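Local coordinates for protein GCN5-related N-acetyltransferase (Kribbella flavida, PDB 4IUS) that probably transfers an acyl group, most likely acetyl from acetyl-CoA, as other GCN5-related N-acetyltransferases do, at residues Ala7-Ala11 with Val82-Asn86; Val109-Leu114 with Thr211-Phe215; Gly184-Val188 with Gly219-Leu225. The protein carries 1 engineered substitution. All blocks are in the same frame, centred on the assembly; numbering follows the deposited sequence.

Contact 1 (Ala7-Ala11 with Val82-Asn86); sequences AARIA and VEEAN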
loop_
_atom_site.group_PDB
_atom_site.type_symbol
_atom_site.label_atom_id
_atom_site.label_comp_id
_atom_site.label_asym_id
_atom_site.label_seq_id
_atom_site.Cartn_x
_atom_site.Cartn_y
_atom_site.Cartn_z
ATOM N N ALA A 7 1.825 7.978 12.150
ATOM C CA ALA A 7 0.664 7.935 11.253
ATOM C C ALA A 7 0.759 9.045 10.195
ATOM O O ALA A 7 0.552 8.827 8.999
ATOM C CB ALA A 7 -0.634 8.019 12.045
ATOM N N ALA A 8 1.034 10.252 10.651
ATOM C CA ALA A 8 1.209 11.381 9.749
ATOM C C ALA A 8 2.393 11.186 8.812
ATOM O O ALA A 8 2.300 11.549 7.637
ATOM C CB ALA A 8 1.330 12.710 10.517
ATOM N N ARG A 9 3.502 10.612 9.316
ATOM C CA ARG A 9 4.655 10.361 8.458
ATOM C C ARG A 9 4.267 9.407 7.323
ATOM O O ARG A 9 4.630 9.635 6.163
ATOM C CB ARG A 9 5.776 9.798 9.288
ATOM C CG ARG A 9 7.019 9.581 8.462
ATOM C CD ARG A 9 8.166 9.023 9.255
ATOM N NE ARG A 9 9.270 8.710 8.359
ATOM C CZ ARG A 9 10.266 7.909 8.686
ATOM N NH1 ARG A 9 10.316 7.318 9.876
ATOM N NH2 ARG A 9 11.178 7.628 7.778
ATOM N N ILE A 10 3.539 8.339 7.645
ATOM C CA ILE A 10 3.143 7.361 6.660
ATOM C C ILE A 10 2.174 7.977 5.660
ATOM O O ILE A 10 2.344 7.845 4.431
ATOM C CB ILE A 10 2.524 6.127 7.306
ATOM C CG1 ILE A 10 3.648 5.334 8.028
ATOM C CG2 ILE A 10 1.803 5.258 6.281
ATOM C CD1 ILE A 10 3.128 4.198 8.896
ATOM N N ALA A 11 1.179 8.721 6.135
ATOM C CA ALA A 11 0.209 9.347 5.220
ATOM C C ALA A 11 0.898 10.332 4.280
ATOM O O ALA A 11 0.587 10.408 3.090
ATOM C CB ALA A 11 -0.909 10.009 6.007
ATOM N N VAL A 82 -5.564 7.733 6.872
ATOM C CA VAL A 82 -4.968 7.142 8.068
ATOM C C VAL A 82 -5.630 7.871 9.232
ATOM O O VAL A 82 -5.474 9.084 9.361
ATOM C CB VAL A 82 -3.425 7.273 8.079
ATOM C CG1 VAL A 82 -2.894 6.620 9.372
ATOM C CG2 VAL A 82 -2.811 6.639 6.840
ATOM N N GLU A 83 -6.406 7.166 10.038
ATOM C CA GLU A 83 -7.240 7.839 11.032
ATOM C C GLU A 83 -6.439 8.749 11.949
ATOM O O GLU A 83 -6.857 9.847 12.257
ATOM C CB GLU A 83 -8.030 6.797 11.839
ATOM C CG GLU A 83 -8.861 7.373 12.970
ATOM C CD GLU A 83 -9.992 8.303 12.514
ATOM O OE1 GLU A 83 -10.535 8.123 11.398
ATOM O OE2 GLU A 83 -10.319 9.242 13.301
ATOM N N GLU A 84 -5.294 8.265 12.434
ATOM C CA GLU A 84 -4.518 9.013 13.404
ATOM C C GLU A 84 -3.825 10.220 12.806
ATOM O O GLU A 84 -3.443 11.130 13.491
ATOM C CB GLU A 84 -3.518 8.101 14.115
ATOM C CG GLU A 84 -4.137 6.936 14.893
ATOM C CD GLU A 84 -4.405 5.664 14.076
ATOM O OE1 GLU A 84 -4.231 5.685 12.832
ATOM O OE2 GLU A 84 -4.866 4.644 14.694
ATOM N N ALA A 85 -3.667 10.229 11.487
ATOM C CA ALA A 85 -3.077 11.365 10.772
ATOM C C ALA A 85 -4.111 12.511 10.634
ATOM O O ALA A 85 -3.737 13.664 10.578
ATOM C CB ALA A 85 -2.610 10.964 9.375
ATOM N N ASN A 86 -5.395 12.164 10.522
ATOM C CA ASN A 86 -6.460 13.160 10.357
ATOM C C ASN A 86 -7.719 12.731 11.138
ATOM O O ASN A 86 -8.739 12.320 10.545
ATOM C CB ASN A 86 -6.770 13.372 8.868
ATOM C CG ASN A 86 -5.611 13.966 8.105
ATOM O OD1 ASN A 86 -4.820 13.237 7.516
ATOM N ND2 ASN A 86 -5.494 15.280 8.140
#
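Ala7 and Ala11, one turn apart on the helix, direct their methyl groups at the bend 82-86 and share the two branches of Val82. CG1 of Val82 meets Ala7 CB at 3.8 Å and CG2 meets Ala11 CB at 4.0 Å. This division follows from the valine torsion: CG1 stands anti to the backbone N (chi1 -180°), which leaves CG2 beside that N and facing the later helical residue. Ala85 fills the next position, its CB 3.9 Å from Ala11 CB and also 3.9 Å from Ala8 CA. Because Ala8 and Ala85 carry only methyls, the backbones come close, Ala8 CA and Ala85 CA being 4.4 Å apart. At the margin Glu84 contributes its CB, 3.6 Å from Ala7 CB, while its carboxylate turns to a hydrogen bond with Thr246.

The bend is fixed from within by Asn86 N bonding to Val82 O (3.3 Å), and from outside by backbone bonds of Glu83 to Thr246 and of Ala85 to Gly51. Ala245 of strand 242-251 touches both Ala7 and Val82. The arrangement is characteristic of helix-on-sheet packing in an alpha/beta fold: helix 6-19 rests, through small residues, on the exit of edge strand 78-82.

Contact 2 (Val109-Leu114 with Thr211-Phe215); sequences VEPGDL and TQQAF
Pro111 and Phe215 mark the nearest backbone approach between the loop 109-114 and helix residues 211-215, their CA atoms 6.4 Å apart, and side chains fill the interval. The proline lies over one face of the phenylalanine ring: Pro111 CG stands 3.6 Å from the centroid of the Phe215 ring and 8° off its normal, a well-centred CH-pi contact. The edge of the ring is occupied too, with Val109 O 3.5 Å from Phe215 CZ, near the ring plane. Phe215 CG stands anti to its carbonyl carbon (chi1 -67°), a torsion that carries the ring across to the loop.

Leu114 closes the other end. Its CD2 reaches the helix backbone, 3.6 Å from Gln212 N, touches Gln212 CB at 3.8 Å and approaches the ring obliquely, 4.1 Å from Phe215 CD2; its CD1 leans on the methyl of Thr211, at 4.0 Å from Thr211 CG2. That same CG2 receives Val109 CG1 at 3.8 Å, so the threonine methyl meets two loop residues on its loop-facing side while its hydroxyl bonds to Tyr241 OH and Thr207 O.

A serine in place of Phe215 would probably leave the Pro111 ring without its aromatic face and open a gap beside Val109 and Leu114. The chemistry is almost wholly apolar: shape and CH-pi complementarity, rather than directed polar bonds, dock the loop on helix 202-216.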
loop_
_atom_site.group_PDB
_atom_site.type_symbol
_atom_site.label_atom_id
_atom_site.label_comp_id
_atom_site.label_asym_id
_atom_site.label_seq_id
_atom_site.Cartn_x
_atom_site.Cartn_y
_atom_site.Cartn_z
ATOM N N VAL A 109 7.669 -1.511 10.761
ATOM C CA VAL A 109 8.908 -2.012 11.339
ATOM C C VAL A 109 10.054 -1.086 10.885
ATOM O O VAL A 109 10.036 -0.480 9.798
ATOM C CB VAL A 109 9.206 -3.487 10.919
ATOM C CG1 VAL A 109 9.597 -3.601 9.421
ATOM C CG2 VAL A 109 10.293 -4.097 11.815
ATOM N N GLU A 110 11.062 -0.978 11.743
ATOM C CA GLU A 110 12.276 -0.192 11.468
ATOM C C GLU A 110 13.467 -1.166 11.347
ATOM O O GLU A 110 13.375 -2.309 11.813
ATOM C CB GLU A 110 12.547 0.788 12.588
ATOM C CG GLU A 110 11.524 1.911 12.612
ATOM C CD GLU A 110 11.854 3.019 13.600
ATOM O OE1 GLU A 110 12.212 2.715 14.761
ATOM O OE2 GLU A 110 11.737 4.210 13.222
ATOM N N PRO A 111 14.564 -0.698 10.738
ATOM C CA PRO A 111 15.628 -1.684 10.403
ATOM C C PRO A 111 16.177 -2.540 11.544
ATOM O O PRO A 111 16.433 -3.744 11.366
ATOM C CB PRO A 111 16.701 -0.785 9.766
ATOM C CG PRO A 111 15.914 0.298 9.117
ATOM C CD PRO A 111 14.793 0.590 10.056
ATOM N N GLY A 112 16.375 -1.928 12.695
ATOM C CA GLY A 112 16.974 -2.608 13.838
ATOM C C GLY A 112 16.049 -3.647 14.444
ATOM O O GLY A 112 16.479 -4.448 15.257
ATOM N N ASP A 113 14.765 -3.663 14.059
ATOM C CA ASP A 113 13.752 -4.560 14.635
ATOM C C ASP A 113 13.317 -5.673 13.686
ATOM O O ASP A 113 12.603 -6.587 14.087
ATOM C CB ASP A 113 12.539 -3.734 15.055
ATOM C CG ASP A 113 12.844 -2.784 16.223
ATOM O OD1 ASP A 113 13.698 -3.106 17.066
ATOM O OD2 ASP A 113 12.219 -1.703 16.291
ATOM N N LEU A 114 13.740 -5.601 12.430
ATOM C CA LEU A 114 13.351 -6.618 11.461
ATOM C C LEU A 114 14.061 -7.947 11.778
ATOM O O LEU A 114 15.262 -7.978 12.089
ATOM C CB LEU A 114 13.748 -6.199 10.054
ATOM C CG LEU A 114 13.412 -7.198 8.925
ATOM C CD1 LEU A 114 11.907 -7.394 8.772
ATOM C CD2 LEU A 114 14.086 -6.705 7.655
ATOM N N THR A 211 11.399 -6.552 2.822
ATOM C CA THR A 211 11.611 -5.480 3.787
ATOM C C THR A 211 13.121 -5.235 3.950
ATOM O O THR A 211 13.595 -4.095 3.958
ATOM C CB THR A 211 10.963 -5.788 5.145
ATOM O OG1 THR A 211 9.590 -6.084 4.953
ATOM C CG2 THR A 211 11.065 -4.580 6.068
ATOM N N GLN A 212 13.865 -6.330 4.114
ATOM C CA GLN A 212 15.294 -6.222 4.302
ATOM C C GLN A 212 15.958 -5.548 3.129
ATOM O O GLN A 212 16.832 -4.703 3.314
ATOM C CB GLN A 212 15.888 -7.608 4.486
ATOM C CG GLN A 212 17.374 -7.602 4.793
ATOM C CD GLN A 212 17.913 -8.990 4.915
ATOM O OE1 GLN A 212 17.842 -9.755 3.974
ATOM N NE2 GLN A 212 18.352 -9.345 6.097
ATOM N N GLN A 213 15.560 -5.865 1.900
ATOM C CA GLN A 213 16.137 -5.202 0.760
ATOM C C GLN A 213 15.761 -3.722 0.645
ATOM O O GLN A 213 16.601 -2.874 0.288
ATOM C CB GLN A 213 15.783 -5.983 -0.522
ATOM C CG GLN A 213 16.302 -7.418 -0.539
ATOM C CD GLN A 213 17.761 -7.472 -0.164
ATOM O OE1 GLN A 213 18.595 -6.865 -0.824
ATOM N NE2 GLN A 213 18.074 -8.146 0.955
ATOM N N ALA A 214 14.526 -3.382 0.994
ATOM C CA ALA A 214 14.122 -1.999 1.016
ATOM C C ALA A 214 15.032 -1.186 1.947
ATOM O O ALA A 214 15.418 -0.075 1.627
ATOM C CB ALA A 214 12.651 -1.874 1.439
ATOM N N PHE A 215 15.383 -1.770 3.105
ATOM C CA PHE A 215 16.287 -1.100 4.039
ATOM C C PHE A 215 17.741 -1.104 3.567
ATOM O O PHE A 215 18.439 -0.088 3.684
ATOM C CB PHE A 215 16.227 -1.801 5.378
ATOM C CG PHE A 215 14.912 -1.697 6.137
ATOM C CD1 PHE A 215 14.039 -0.640 5.979
ATOM C CD2 PHE A 215 14.567 -2.650 7.052
ATOM C CE1 PHE A 215 12.885 -0.544 6.744
ATOM C CE2 PHE A 215 13.411 -2.560 7.818
ATOM C CZ PHE A 215 12.582 -1.508 7.667
#

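Contact 3 (Gly184-Val188 with Gly219-Leu225); sequences GVTEV and GATLAWL. With EDO (1,2-ethanediol), chain E.
Gly184 O is gripped by two successive amides, Thr221 N at 2.7 Å and Leu222 N at 3.1 Å, the first in the carbonyl plane on a lone pair and the second tilted out of it. Gly184 has positive phi, and a side chain there would run into Thr221 OG1, a hydroxyl that bonds with Arg9.

Beyond this bifurcated start the strands pair in parallel: Thr186 N bonds to Leu222 O (3.0 Å), Trp224 N to Thr186 O (3.1 Å) and Val188 N to Trp224 O (2.9 Å).

On one face of the sheet Glu187 lies over the indole, its CG 3.6 Å from the centroid of the Trp224 six-membered ring, a CH-pi contact. The extended glutamate chain continues across that face, carboxylate and ring planes only 12° apart. The indole is brought round by its CG sitting between the backbone N and the carbonyl carbon (chi1 67°), which puts CD1 3.5 Å from Val185 CG1 at the ring edge. The indole NE1 of Trp224 donates to O1 of an ethanediol, probably from the crystallisation liquor.

The strand segments are inclined at 32°, and helix 202-216 links them along the chain, making a beta-alpha-beta crossover of the GNAT fold. That helix covers the face bearing Thr186 and Ala223, helix 6-19 covers the Val185 and Trp224 face, and strand 99-109 pairs with the far side of 222-225.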
loop_
_atom_site.group_PDB
_atom_site.type_symbol
_atom_site.label_atom_id
_atom_site.label_comp_id
_atom_site.label_asym_id
_atom_site.label_seq_id
_atom_site.Cartn_x
_atom_site.Cartn_y
_atom_site.Cartn_z
ATOM N N GLY A 184 12.074 8.316 3.314
ATOM C CA GLY A 184 12.563 7.133 4.026
ATOM C C GLY A 184 11.538 6.019 4.230
ATOM O O GLY A 184 11.859 4.988 4.822
ATOM N N VAL A 185 10.317 6.213 3.759
ATOM C CA VAL A 185 9.236 5.286 3.980
ATOM C C VAL A 185 8.986 4.481 2.714
ATOM O O VAL A 185 8.986 5.010 1.609
ATOM C CB VAL A 185 7.930 6.021 4.383
ATOM C CG1 VAL A 185 6.863 5.005 4.714
ATOM C CG2 VAL A 185 8.168 6.965 5.545
ATOM N N THR A 186 8.774 3.176 2.915
ATOM C CA THR A 186 8.310 2.266 1.878
ATOM C C THR A 186 7.110 1.478 2.393
ATOM O O THR A 186 7.004 1.239 3.576
ATOM C CB THR A 186 9.431 1.293 1.427
ATOM O OG1 THR A 186 8.991 0.573 0.254
ATOM C CG2 THR A 186 9.819 0.307 2.517
ATOM N N GLU A 187 6.231 1.080 1.474
ATOM C CA GLU A 187 5.184 0.127 1.706
ATOM C C GLU A 187 5.600 -1.219 1.149
ATOM O O GLU A 187 5.990 -1.286 -0.021
ATOM C CB GLU A 187 3.876 0.583 1.073
ATOM C CG GLU A 187 2.752 -0.408 1.379
ATOM C CD GLU A 187 1.439 -0.190 0.648
ATOM O OE1 GLU A 187 1.381 0.755 -0.145
ATOM O OE2 GLU A 187 0.482 -0.971 0.904
ATOM N N VAL A 188 5.483 -2.273 1.940
ATOM C CA VAL A 188 5.677 -3.636 1.473
ATOM C C VAL A 188 4.289 -4.174 1.119
ATOM O O VAL A 188 3.342 -4.061 1.916
ATOM C CB VAL A 188 6.402 -4.503 2.515
ATOM C CG1 VAL A 188 6.434 -5.951 2.080
ATOM C CG2 VAL A 188 7.821 -3.973 2.710
ATOM N N GLY A 219 17.285 2.196 0.697
ATOM C CA GLY A 219 17.460 3.405 1.527
ATOM C C GLY A 219 16.306 3.716 2.472
ATOM O O GLY A 219 16.229 4.821 3.057
ATOM N N ALA A 220 15.396 2.759 2.641
ATOM C CA ALA A 220 14.241 3.001 3.518
ATOM C C ALA A 220 14.710 2.970 4.973
ATOM O O ALA A 220 15.590 2.154 5.331
ATOM C CB ALA A 220 13.150 1.966 3.295
ATOM N N THR A 221 14.061 3.781 5.799
ATOM C CA THR A 221 14.224 3.734 7.252
ATOM C C THR A 221 12.949 3.319 8.005
ATOM O O THR A 221 12.966 3.137 9.222
ATOM C CB THR A 221 14.722 5.096 7.766
ATOM O OG1 THR A 221 13.726 6.090 7.503
ATOM C CG2 THR A 221 16.045 5.450 7.082
ATOM N N LEU A 222 11.860 3.180 7.279
ATOM C CA LEU A 222 10.605 2.717 7.850
ATOM C C LEU A 222 9.856 1.905 6.786
ATOM O O LEU A 222 9.753 2.404 5.631
ATOM C CB LEU A 222 9.725 3.898 8.333
ATOM C CG LEU A 222 8.378 3.547 8.946
ATOM C CD1 LEU A 222 8.519 2.778 10.247
ATOM C CD2 LEU A 222 7.515 4.810 9.131
ATOM N N ALA A 223 9.299 0.728 7.125
ATOM C CA ALA A 223 8.479 -0.063 6.213
ATOM C C ALA A 223 7.146 -0.287 6.868
ATOM O O ALA A 223 7.090 -0.527 8.064
ATOM C CB ALA A 223 9.135 -1.408 5.884
ATOM N N TRP A 224 6.064 -0.217 6.086
ATOM C CA TRP A 224 4.748 -0.514 6.579
ATOM C C TRP A 224 4.017 -1.390 5.608
ATOM O O TRP A 224 4.347 -1.453 4.425
ATOM C CB TRP A 224 3.939 0.738 6.909
ATOM C CG TRP A 224 3.577 1.564 5.731
ATOM C CD1 TRP A 224 4.341 2.544 5.111
ATOM C CD2 TRP A 224 2.379 1.457 4.934
ATOM N NE1 TRP A 224 3.676 3.056 4.022
ATOM C CE2 TRP A 224 2.481 2.451 3.885
ATOM C CE3 TRP A 224 1.232 0.649 4.995
ATOM C CZ2 TRP A 224 1.467 2.636 2.943
ATOM C CZ3 TRP A 224 0.236 0.836 4.019
ATOM C CH2 TRP A 224 0.351 1.791 3.030
ATOM N N LEU A 225 3.035 -2.110 6.118
ATOM C CA LEU A 225 2.134 -2.926 5.306
ATOM C C LEU A 225 0.780 -3.039 5.946
ATOM O O LEU A 225 0.606 -2.729 7.120
ATOM C CB LEU A 225 2.694 -4.302 5.047
ATOM C CG LEU A 225 2.998 -5.205 6.221
ATOM C CD1 LEU A 225 1.717 -5.921 6.720
ATOM C CD2 LEU A 225 4.094 -6.221 5.876
HETATM C C1 EDO E . 5.158 4.442 0.516
HETATM O O1 EDO E . 4.196 4.775 1.533
HETATM C C2 EDO E . 5.943 5.698 0.157
HETATM O O2 EDO E . 5.393 6.340 -1.012
#

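Overall arrangement
Contacts 2 and 3 have centres 8 Å apart. Val109 N lies 2.9 Å from Ala223 O, pairing strand 99-109 with 222-225, and Ala214 O lies 3.0 Å from Ala220 N, tying the end of helix 202-216 to the following turn; both are probable hydrogen bonds. Contact 2 packs the loop after strand 99-109 on the helix whose crossover contact 3 closes. Contact 1, centred 14 Å from contact 3, joins it through helix 6-19: Arg9 NH2 is 3.0 Å from Thr221 OG1, and Ile10 packs on Trp224. The ethanediol beside Trp224 also bonds to Ala13 O of this helix. A sulfate, probably from the crystallisation liquor, lies about 6 Å from Gly184. Contacts 1 and 2 do not touch.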